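Local atomic coordinates of anopheles Plasmodium-responsive Leucine-rich repeat protein 1B (Anopheles gambiae, PDB entry 4XGO), a protein that probably takes part in the mosquito immune response to Plasmodium together with LRIM1, the part here being its leucine-rich repeat domain. Residues N129-V134 against S148-S153; D135-P140 against T154-I159; D165-T170 against K186-N191. One frame throughout, in Å; residues are numbered along the deposited sequence.

Contact 1: N129-V134 against S148-S153; sequences NRLTHV and SYNLLS. With NAG (2-acetamido-2-deoxy-beta-D-glucopyranose), chain C; NAG (2-acetamido-2-deoxy-beta-D-glucopyranose), chain B.
Arg130 and Asn150 lie opposite each other with CA atoms 4.9 Å apart, and Thr132 CA is 4.6 Å from Leu152 CA, so the loops 129-134 and 148-153 keep the same offset over successive pairs. The amide of Asn150 carries the polar part of the contact. Its CG sits beside the backbone N (chi1 -82°), and the amide turns OD1 to the backbone of Asn129-Leu131 in the preceding turn. There Leu131 N donates to OD1 over 3.0 Å in a nearly straight bond (170° at the hydrogen), coming in 32° out of the carbonyl plane. Asn129 N adds a weak, bent bond to the same oxygen. The other end of the amide, ND2, is given to Val147 O and Leu126 O, and Asn129 reaches back in the same manner to Leu126 O and Met102 O. These are the buried asparagines of a leucine-rich repeat, stacked from turn to turn as an asparagine ladder. One direct backbone bond supplements it, from Leu151 N to Leu131 O at 2.8 Å. Leu131 runs side by side with the Asn150 amide, CB to CG 3.7 Å. Deeper in, Leu152 CD2 meets Val134 CG1 at 3.9 Å and also approaches Leu131 CB. On the outer side Thr132 CG2 touches Leu151 CB, likewise at 3.9 Å, while a water links Thr132 O to Ser153 N. Tyr149 leads away from segment 129-134, and C8 of a glycan sugar lies over one face of its ring, offset toward the rim. With OD1 serving one turn and ND2 two carbonyls, the buried Asn150 amide is engaged at both ends. That fixes its rotation and supplies bonds to Leu131 N, Val147 O and Leu126 O, while the leucines pack in the interior beside it.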
loop_
_atom_site.group_PDB
_atom_site.type_symbol
_atom_site.label_atom_id
_atom_site.label_comp_id
_atom_site.label_asym_id
_atom_site.label_seq_id
_atom_site.Cartn_x
_atom_site.Cartn_y
_atom_site.Cartn_z
ATOM N N ASN A 129 -0.574 10.647 -6.761
ATOM C CA ASN A 129 -1.528 11.590 -6.209
ATOM C C ASN A 129 -2.836 11.488 -7.020
ATOM O O ASN A 129 -3.146 10.410 -7.539
ATOM C CB ASN A 129 -0.915 12.978 -6.250
ATOM C CG ASN A 129 0.081 13.194 -5.131
ATOM O OD1 ASN A 129 -0.309 13.438 -4.000
ATOM N ND2 ASN A 129 1.351 13.155 -5.451
ATOM N N ARG A 130 -3.597 12.581 -7.112
ATOM C CA ARG A 130 -4.796 12.634 -7.964
ATOM C C ARG A 130 -4.735 13.826 -8.903
ATOM O O ARG A 130 -5.751 14.507 -9.130
ATOM C CB ARG A 130 -6.057 12.765 -7.118
ATOM C CG ARG A 130 -6.270 11.714 -6.055
ATOM C CD ARG A 130 -7.495 12.069 -5.212
ATOM N NE ARG A 130 -7.299 13.253 -4.374
ATOM C CZ ARG A 130 -8.186 13.734 -3.502
ATOM N NH1 ARG A 130 -9.378 13.142 -3.371
ATOM N NH2 ARG A 130 -7.895 14.814 -2.758
ATOM N N LEU A 131 -3.545 14.104 -9.429
ATOM C CA LEU A 131 -3.292 15.351 -10.133
ATOM C C LEU A 131 -4.027 15.422 -11.457
ATOM O O LEU A 131 -3.894 14.525 -12.280
ATOM C CB LEU A 131 -1.808 15.545 -10.374
ATOM C CG LEU A 131 -1.027 15.894 -9.101
ATOM C CD1 LEU A 131 0.453 15.810 -9.420
ATOM C CD2 LEU A 131 -1.410 17.286 -8.611
ATOM N N THR A 132 -4.781 16.503 -11.651
ATOM C CA THR A 132 -5.376 16.790 -12.955
ATOM C C THR A 132 -4.715 17.975 -13.646
ATOM O O THR A 132 -4.990 18.252 -14.817
ATOM C CB THR A 132 -6.864 17.107 -12.795
ATOM O OG1 THR A 132 -7.014 18.185 -11.867
ATOM C CG2 THR A 132 -7.611 15.871 -12.303
ATOM N N HIS A 133 -3.883 18.709 -12.916
ATOM C CA HIS A 133 -3.181 19.830 -13.473
ATOM C C HIS A 133 -1.820 19.994 -12.813
ATOM O O HIS A 133 -1.735 20.090 -11.594
ATOM C CB HIS A 133 -3.976 21.118 -13.239
ATOM C CG HIS A 133 -3.297 22.336 -13.772
ATOM N ND1 HIS A 133 -3.375 22.705 -15.101
ATOM C CD2 HIS A 133 -2.482 23.237 -13.178
ATOM C CE1 HIS A 133 -2.672 23.811 -15.288
ATOM N NE2 HIS A 133 -2.113 24.147 -14.141
ATOM N N VAL A 134 -0.782 20.025 -13.640
ATOM C CA VAL A 134 0.527 20.502 -13.256
ATOM C C VAL A 134 1.263 20.940 -14.523
ATOM O O VAL A 134 1.494 20.122 -15.420
ATOM C CB VAL A 134 1.351 19.476 -12.446
ATOM C CG1 VAL A 134 1.480 18.145 -13.169
ATOM C CG2 VAL A 134 2.712 20.069 -12.109
ATOM N N SER A 148 3.924 9.888 -12.486
ATOM C CA SER A 148 3.180 8.667 -12.768
ATOM C C SER A 148 2.054 8.469 -11.759
ATOM O O SER A 148 2.114 8.996 -10.670
ATOM C CB SER A 148 4.099 7.440 -12.783
ATOM O OG SER A 148 4.651 7.152 -11.499
ATOM N N TYR A 149 1.021 7.727 -12.155
ATOM C CA TYR A 149 -0.119 7.413 -11.298
ATOM C C TYR A 149 -0.846 8.683 -10.822
ATOM O O TYR A 149 -0.992 8.943 -9.636
ATOM C CB TYR A 149 0.287 6.505 -10.137
ATOM C CG TYR A 149 0.764 5.140 -10.580
ATOM C CD1 TYR A 149 -0.141 4.093 -10.749
ATOM C CD2 TYR A 149 2.107 4.901 -10.842
ATOM C CE1 TYR A 149 0.292 2.835 -11.147
ATOM C CE2 TYR A 149 2.543 3.633 -11.226
ATOM C CZ TYR A 149 1.610 2.625 -11.381
ATOM O OH TYR A 149 2.012 1.354 -11.765
ATOM N N ASN A 150 -1.328 9.441 -11.791
ATOM C CA ASN A 150 -2.144 10.612 -11.546
ATOM C C ASN A 150 -3.323 10.598 -12.523
ATOM O O ASN A 150 -3.644 9.524 -13.102
ATOM C CB ASN A 150 -1.258 11.850 -11.618
ATOM C CG ASN A 150 -0.526 12.089 -10.319
ATOM O OD1 ASN A 150 -1.158 12.358 -9.293
ATOM N ND2 ASN A 150 0.782 11.998 -10.348
ATOM N N LEU A 151 -3.974 11.743 -12.692
ATOM C CA LEU A 151 -5.143 11.874 -13.573
ATOM C C LEU A 151 -4.941 12.936 -14.632
ATOM O O LEU A 151 -5.890 13.670 -14.991
ATOM C CB LEU A 151 -6.370 12.214 -12.735
ATOM C CG LEU A 151 -6.735 11.143 -11.711
ATOM C CD1 LEU A 151 -7.744 11.660 -10.710
ATOM C CD2 LEU A 151 -7.231 9.870 -12.363
ATOM N N LEU A 152 -3.722 13.032 -15.139
ATOM C CA LEU A 152 -3.363 14.076 -16.093
ATOM C C LEU A 152 -3.874 13.700 -17.483
ATOM O O LEU A 152 -3.821 12.540 -17.861
ATOM C CB LEU A 152 -1.848 14.279 -16.145
ATOM C CG LEU A 152 -1.168 14.765 -14.871
ATOM C CD1 LEU A 152 0.350 14.705 -14.999
ATOM C CD2 LEU A 152 -1.643 16.167 -14.511
ATOM N N SER A 153 -4.378 14.688 -18.215
ATOM C CA SER A 153 -4.809 14.455 -19.600
ATOM C C SER A 153 -3.917 15.201 -20.576
ATOM O O SER A 153 -3.859 14.849 -21.743
ATOM C CB SER A 153 -6.268 14.858 -19.787
ATOM O OG SER A 153 -7.125 13.959 -19.094
HETATM C C1 NAG C . 8.108 6.866 -10.839
HETATM C C2 NAG C . 9.251 5.863 -10.994
HETATM C C3 NAG C . 8.711 4.433 -10.891
HETATM C C4 NAG C . 7.931 4.236 -9.601
HETATM C C5 NAG C . 6.927 5.381 -9.432
HETATM C C6 NAG C . 6.276 5.293 -8.049
HETATM C C7 NAG C . 11.122 5.895 -12.552
HETATM C C8 NAG C . 11.591 5.973 -13.969
HETATM N N2 NAG C . 9.822 5.970 -12.308
HETATM O O3 NAG C . 9.757 3.483 -11.013
HETATM O O4 NAG C . 7.141 3.044 -9.686
HETATM O O5 NAG C . 7.541 6.654 -9.568
HETATM O O6 NAG C . 4.957 4.847 -8.301
HETATM O O7 NAG C . 11.943 5.769 -11.654
HETATM C C1 NAG B . 7.608 1.977 -8.853
HETATM C C2 NAG B . 6.467 0.994 -8.637
HETATM C C3 NAG B . 6.935 -0.154 -7.746
HETATM C C4 NAG B . 8.332 -0.679 -8.100
HETATM C C5 NAG B . 9.315 0.404 -8.553
HETATM C C6 NAG B . 10.518 -0.206 -9.264
HETATM C C7 NAG B . 4.092 1.628 -8.384
HETATM C C8 NAG B . 3.083 2.430 -7.612
HETATM N N2 NAG B . 5.368 1.700 -7.991
HETATM O O3 NAG B . 5.996 -1.207 -7.834
HETATM O O4 NAG B . 8.868 -1.344 -6.971
HETATM O O5 NAG B . 8.688 1.294 -9.451
HETATM O O6 NAG B . 11.531 0.767 -9.397
HETATM O O7 NAG B . 3.708 0.953 -9.327
HETATM O O HOH W 1 -4.141 17.433 -17.404
#

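Contact 2: D135-P140 against T154-I159; sequences DLALIP and TLAIPI. Unlike the reference sequence in segment 154-159: Ala156 (reference Val).
A water held between Leu136 and Ala156 gives the shortest polar links here: Leu136 N donates to it at 2.7 Å, and the water can in turn donate to Ala156 O, also at 2.7 Å, though it has more acceptors in reach than protons to give. A second water bridges further along, 2.8 Å from Ala137 O and 3.0 Å from Ile159 N. The two backbones are therefore joined by water rather than by direct bonds, and side chains fill the interval between these bridges. Pro158 packs its ring on the 3-10 segment 136-138, its CB 3.5 Å from Leu136 O, a carbonyl that also accepts from Ile139 N. Ala137 and Ala156 meet methyl to methyl, CB to CB 3.7 Å. Toward the interior, Leu136 CD1 reaches Leu155 CD1 at 4.2 Å. Leu155 begins by pointing away from segment 135-140, but its CG stands opposite the backbone N (chi1 180°), and the turn at chi2 (66°) brings that methyl back. At the far end Pro140 CB rests 4.0 Å from Ile159 CG2. Strand 154-156 pairs with strand 173-175 through Leu155. The contact thus joins a 3-10 turn to the end of the short strand 154-156 and the residues that follow it. The two differ in backbone shape, and the chemistry fits this: apolar groups supply the direct contact, while the waters link amides and carbonyls that the mismatch keeps apart.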
loop_
_atom_site.group_PDB
_atom_site.type_symbol
_atom_site.label_atom_id
_atom_site.label_comp_id
_atom_site.label_asym_id
_atom_site.label_seq_id
_atom_site.Cartn_x
_atom_site.Cartn_y
_atom_site.Cartn_z
ATOM N N ASP A 135 1.597 22.224 -14.606
ATOM C CA ASP A 135 2.308 22.750 -15.780
ATOM C C ASP A 135 3.812 22.686 -15.546
ATOM O O ASP A 135 4.433 23.652 -15.069
ATOM C CB ASP A 135 1.876 24.184 -16.122
ATOM C CG ASP A 135 2.472 24.668 -17.449
ATOM O OD1 ASP A 135 3.392 24.010 -17.972
ATOM O OD2 ASP A 135 2.014 25.709 -17.986
ATOM N N LEU A 136 4.393 21.530 -15.872
ATOM C CA LEU A 136 5.822 21.305 -15.676
ATOM C C LEU A 136 6.673 22.190 -16.578
ATOM O O LEU A 136 7.813 22.503 -16.244
ATOM C CB LEU A 136 6.180 19.828 -15.940
ATOM C CG LEU A 136 5.449 18.780 -15.106
ATOM C CD1 LEU A 136 5.612 17.389 -15.731
ATOM C CD2 LEU A 136 5.952 18.824 -13.666
ATOM N N ALA A 137 6.102 22.604 -17.708
ATOM C CA ALA A 137 6.822 23.394 -18.712
ATOM C C ALA A 137 7.231 24.776 -18.206
ATOM O O ALA A 137 8.126 25.404 -18.754
ATOM C CB ALA A 137 5.984 23.517 -19.979
ATOM N N LEU A 138 6.584 25.232 -17.142
ATOM C CA LEU A 138 6.971 26.454 -16.449
ATOM C C LEU A 138 8.270 26.359 -15.661
ATOM O O LEU A 138 8.798 27.387 -15.235
ATOM C CB LEU A 138 5.862 26.862 -15.478
ATOM C CG LEU A 138 4.662 27.508 -16.146
ATOM C CD1 LEU A 138 3.550 27.729 -15.126
ATOM C CD2 LEU A 138 5.080 28.822 -16.809
ATOM N N ILE A 139 8.788 25.147 -15.457
ATOM C CA ILE A 139 9.920 24.914 -14.579
ATOM C C ILE A 139 11.115 24.394 -15.397
ATOM O O ILE A 139 11.392 23.182 -15.408
ATOM C CB ILE A 139 9.528 23.897 -13.485
ATOM C CG1 ILE A 139 8.128 24.193 -12.924
ATOM C CG2 ILE A 139 10.573 23.841 -12.374
ATOM C CD1 ILE A 139 7.512 23.008 -12.220
ATOM N N PRO A 140 11.843 25.296 -16.081
ATOM C CA PRO A 140 12.915 24.877 -16.992
ATOM C C PRO A 140 14.165 24.260 -16.351
ATOM O O PRO A 140 14.979 23.648 -17.057
ATOM C CB PRO A 140 13.241 26.167 -17.775
ATOM C CG PRO A 140 12.783 27.263 -16.910
ATOM C CD PRO A 140 11.618 26.761 -16.132
ATOM N N THR A 154 -3.244 16.255 -20.114
ATOM C CA THR A 154 -2.330 17.000 -20.962
ATOM C C THR A 154 -0.969 16.978 -20.289
ATOM O O THR A 154 -0.879 17.178 -19.082
ATOM C CB THR A 154 -2.807 18.441 -21.175
ATOM O OG1 THR A 154 -4.067 18.406 -21.862
ATOM C CG2 THR A 154 -1.810 19.225 -21.998
ATOM N N LEU A 155 0.078 16.721 -21.059
ATOM C CA LEU A 155 1.437 16.713 -20.507
ATOM C C LEU A 155 2.266 17.793 -21.175
ATOM O O LEU A 155 2.602 17.681 -22.353
ATOM C CB LEU A 155 2.083 15.340 -20.707
ATOM C CG LEU A 155 3.513 15.183 -20.180
ATOM C CD1 LEU A 155 3.522 15.282 -18.654
ATOM C CD2 LEU A 155 4.109 13.872 -20.645
ATOM N N ALA A 156 2.591 18.842 -20.420
ATOM C CA ALA A 156 3.520 19.850 -20.882
ATOM C C ALA A 156 4.924 19.456 -20.444
ATOM O O ALA A 156 5.201 19.360 -19.265
ATOM C CB ALA A 156 3.146 21.214 -20.321
ATOM N N ILE A 157 5.797 19.199 -21.401
ATOM C CA ILE A 157 7.151 18.750 -21.092
ATOM C C ILE A 157 8.075 19.963 -21.079
ATOM O O ILE A 157 8.115 20.714 -22.057
ATOM C CB ILE A 157 7.623 17.692 -22.111
ATOM C CG1 ILE A 157 6.720 16.452 -22.011
ATOM C CG2 ILE A 157 9.077 17.302 -21.849
ATOM C CD1 ILE A 157 7.035 15.355 -22.981
ATOM N N PRO A 158 8.825 20.163 -19.977
ATOM C CA PRO A 158 9.755 21.301 -19.942
ATOM C C PRO A 158 10.934 21.143 -20.926
ATOM O O PRO A 158 11.152 20.069 -21.502
ATOM C CB PRO A 158 10.231 21.338 -18.478
ATOM C CG PRO A 158 9.978 19.979 -17.954
ATOM C CD PRO A 158 8.802 19.420 -18.702
ATOM N N ILE A 159 11.676 22.224 -21.093
ATOM C CA ILE A 159 12.605 22.370 -22.214
ATOM C C ILE A 159 13.863 21.509 -22.116
ATOM O O ILE A 159 14.489 21.212 -23.131
ATOM C CB ILE A 159 12.992 23.859 -22.390
ATOM C CG1 ILE A 159 13.545 24.114 -23.798
ATOM C CG2 ILE A 159 13.949 24.319 -21.292
ATOM C CD1 ILE A 159 13.516 25.571 -24.175
HETATM O O HOH W 2 3.322 19.610 -17.393
HETATM O O HOH W 3 10.492 24.687 -19.976
#

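Contact 3: D165-T170 against K186-N191; sequences DASHNT and KLQHNN. With NAG (2-acetamido-2-deoxy-beta-D-glucopyranose), chain C; GOL (glycerol), chain H.
His168 lays its imidazole over that of His189 in an offset stack, centroids 4.3 Å apart and planes only 12° from parallel. Nearly equal torsions (chi1 -60° and -67°) send both rings the same way. His189 CB also sits over the face of the His168 ring, making a CH-pi contact. The pile continues on both flanks, Tyr149 stacking on His168 and Tyr211 on His189. A glycerol, probably from the crystallisation liquor, spans the two rings: His168 NE2 is 3.2 Å from its O1 and His189 NE2 is 3.2 Å from its O2. In the backbone, the bond from Ala166 N to Lys186 O at 2.8 Å continues the parallel bridge Asp165-Lys186, and in the loop beyond it His168 N bonds to Gln188 O at 2.9 Å. Ala166 O is gripped twice, by Asn190 ND2 at 3.0 Å from one face of its carbonyl plane and by Asn169 ND2 from the opposite face. Asn190 ND2 gives its other hydrogen to Leu187 O, and Asn169 OD1 accepts from Leu152 N. Asp165 OD1 forms an Asx turn with Ser167 N and takes the Ser167 hydroxyl as well, at 2.7 Å. Asp165 OD2 accepts the N-H of N2 of the glycan sugar at 2.8 Å, while Lys186 CB packs against the carboxylate. Three N-H or O-H donors thus reach the carboxylate, which probably favours its anionic form. Asparagines lock the interior turn, and aromatic rings line up outside it, a combination consistent with regular spacing of the turns.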
loop_
_atom_site.group_PDB
_atom_site.type_symbol
_atom_site.label_atom_id
_atom_site.label_comp_id
_atom_site.label_asym_id
_atom_site.label_seq_id
_atom_site.Cartn_x
_atom_site.Cartn_y
_atom_site.Cartn_z
ATOM N N ASP A 165 8.835 10.435 -16.308
ATOM C CA ASP A 165 7.897 9.337 -16.179
ATOM C C ASP A 165 6.508 9.934 -15.942
ATOM O O ASP A 165 6.259 10.568 -14.920
ATOM C CB ASP A 165 8.315 8.368 -15.067
ATOM C CG ASP A 165 7.431 7.107 -14.995
ATOM O OD1 ASP A 165 6.310 7.086 -15.560
ATOM O OD2 ASP A 165 7.869 6.117 -14.336
ATOM N N ALA A 166 5.635 9.761 -16.937
ATOM C CA ALA A 166 4.217 10.157 -16.827
ATOM C C ALA A 166 3.264 8.986 -17.104
ATOM O O ALA A 166 2.111 9.171 -17.517
ATOM C CB ALA A 166 3.906 11.361 -17.697
ATOM N N SER A 167 3.723 7.787 -16.764
ATOM C CA SER A 167 2.975 6.554 -16.988
ATOM C C SER A 167 1.772 6.532 -16.065
ATOM O O SER A 167 1.739 7.253 -15.054
ATOM C CB SER A 167 3.856 5.312 -16.760
ATOM O OG SER A 167 4.335 5.188 -15.424
ATOM N N HIS A 168 0.762 5.763 -16.447
ATOM C CA HIS A 168 -0.422 5.595 -15.623
ATOM C C HIS A 168 -1.123 6.943 -15.353
ATOM O O HIS A 168 -1.374 7.333 -14.214
ATOM C CB HIS A 168 -0.088 4.858 -14.338
ATOM C CG HIS A 168 0.482 3.493 -14.562
ATOM N ND1 HIS A 168 -0.311 2.375 -14.651
ATOM C CD2 HIS A 168 1.755 3.060 -14.700
ATOM C CE1 HIS A 168 0.443 1.309 -14.837
ATOM N NE2 HIS A 168 1.704 1.696 -14.855
ATOM N N ASN A 169 -1.428 7.643 -16.431
ATOM C CA ASN A 169 -2.289 8.835 -16.380
ATOM C C ASN A 169 -3.398 8.622 -17.419
ATOM O O ASN A 169 -3.659 7.472 -17.781
ATOM C CB ASN A 169 -1.457 10.087 -16.640
ATOM C CG ASN A 169 -0.806 10.620 -15.375
ATOM O OD1 ASN A 169 -1.445 11.314 -14.571
ATOM N ND2 ASN A 169 0.461 10.270 -15.175
ATOM N N THR A 170 -4.047 9.686 -17.873
ATOM C CA THR A 170 -5.009 9.607 -18.991
ATOM C C THR A 170 -4.600 10.573 -20.097
ATOM O O THR A 170 -5.444 11.283 -20.697
ATOM C CB THR A 170 -6.463 9.893 -18.537
ATOM O OG1 THR A 170 -6.574 11.200 -17.957
ATOM C CG2 THR A 170 -6.904 8.875 -17.518
ATOM N N LYS A 186 8.704 7.767 -20.328
ATOM C CA LYS A 186 7.799 6.684 -19.994
ATOM C C LYS A 186 6.389 7.234 -20.005
ATOM O O LYS A 186 6.033 8.080 -19.172
ATOM C CB LYS A 186 8.118 6.128 -18.613
ATOM C CG LYS A 186 9.555 5.799 -18.371
ATOM C CD LYS A 186 10.092 4.792 -19.333
ATOM C CE LYS A 186 9.533 3.399 -19.083
ATOM N NZ LYS A 186 9.943 2.816 -17.764
ATOM N N LEU A 187 5.610 6.778 -20.988
ATOM C CA LEU A 187 4.216 7.177 -21.194
ATOM C C LEU A 187 3.257 5.987 -21.249
ATOM O O LEU A 187 2.119 6.116 -21.708
ATOM C CB LEU A 187 4.085 8.030 -22.468
ATOM C CG LEU A 187 4.611 9.457 -22.341
ATOM C CD1 LEU A 187 4.739 10.170 -23.667
ATOM C CD2 LEU A 187 3.738 10.218 -21.391
ATOM N N GLN A 188 3.696 4.827 -20.761
ATOM C CA GLN A 188 2.853 3.632 -20.828
ATOM C C GLN A 188 1.609 3.811 -19.957
ATOM O O GLN A 188 1.657 4.535 -18.944
ATOM C CB GLN A 188 3.636 2.371 -20.448
ATOM C CG GLN A 188 4.091 2.240 -19.008
ATOM C CD GLN A 188 5.426 2.903 -18.700
ATOM O OE1 GLN A 188 5.921 3.740 -19.456
ATOM N NE2 GLN A 188 6.039 2.493 -17.579
ATOM N N HIS A 189 0.496 3.219 -20.389
ATOM C CA HIS A 189 -0.774 3.286 -19.673
ATOM C C HIS A 189 -1.287 4.721 -19.691
ATOM O O HIS A 189 -1.385 5.386 -18.650
ATOM C CB HIS A 189 -0.678 2.730 -18.237
ATOM C CG HIS A 189 -0.423 1.250 -18.163
ATOM N ND1 HIS A 189 -1.429 0.303 -18.229
ATOM C CD2 HIS A 189 0.732 0.558 -18.036
ATOM C CE1 HIS A 189 -0.896 -0.906 -18.138
ATOM N NE2 HIS A 189 0.412 -0.777 -18.034
ATOM N N ASN A 190 -1.578 5.196 -20.903
ATOM C CA ASN A 190 -2.170 6.495 -21.117
ATOM C C ASN A 190 -3.222 6.400 -22.214
ATOM O O ASN A 190 -3.676 5.291 -22.526
ATOM C CB ASN A 190 -1.090 7.541 -21.404
ATOM C CG ASN A 190 -0.544 8.144 -20.122
ATOM O OD1 ASN A 190 -1.297 8.749 -19.353
ATOM N ND2 ASN A 190 0.736 7.916 -19.844
ATOM N N ASN A 191 -3.597 7.542 -22.778
ATOM C CA ASN A 191 -4.648 7.586 -23.807
ATOM C C ASN A 191 -4.194 8.237 -25.114
ATOM O O ASN A 191 -4.964 8.945 -25.795
ATOM C CB ASN A 191 -5.846 8.282 -23.198
ATOM C CG ASN A 191 -6.573 7.395 -22.203
ATOM O OD1 ASN A 191 -7.430 6.579 -22.575
ATOM N ND2 ASN A 191 -6.229 7.512 -20.957
HETATM C C1 NAG C . 8.108 6.866 -10.839
HETATM C C2 NAG C . 9.251 5.863 -10.994
HETATM C C3 NAG C . 8.711 4.433 -10.891
HETATM C C4 NAG C . 7.931 4.236 -9.601
HETATM C C5 NAG C . 6.927 5.381 -9.432
HETATM C C6 NAG C . 6.276 5.293 -8.049
HETATM C C7 NAG C . 11.122 5.895 -12.552
HETATM C C8 NAG C . 11.591 5.973 -13.969
HETATM N N2 NAG C . 9.822 5.970 -12.308
HETATM O O3 NAG C . 9.757 3.483 -11.013
HETATM O O4 NAG C . 7.141 3.044 -9.686
HETATM O O5 NAG C . 7.541 6.654 -9.568
HETATM O O6 NAG C . 4.957 4.847 -8.301
HETATM O O7 NAG C . 11.943 5.769 -11.654
HETATM C C1 GOL H . 4.652 -1.163 -16.488
HETATM O O1 GOL H . 4.238 0.074 -15.866
HETATM C C2 GOL H . 3.917 -1.425 -17.815
HETATM O O2 GOL H . 3.030 -2.547 -17.715
HETATM C C3 GOL H . 4.904 -1.687 -18.951
HETATM O O3 GOL H . 4.228 -1.652 -20.221
HETATM O O HOH W 4 -5.308 5.688 -19.106
#

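Contacts 1 and 3 both lie just past the parallel strands of the solenoid: 123-125 and 144-146 lead into contact 1, 163-165 and 184-186 into contact 3. Their centres are 10 Å apart, and Leu152 O lies 2.9 Å from Thr170 N, a probable hydrogen bond that continues the turn-to-turn series. Contact 2 continues the same two loops of the chain as contact 1, with the four segments alternating in sequence, and its centre is 13 Å away. It stands 15 Å from contact 3, which it touches where Leu155 CD2 packs on Leu187 CD2. Together they trace consecutive turns of one leucine-rich repeat domain, near its middle, held by asparagine and backbone hydrogen bonds, waters and apolar packing.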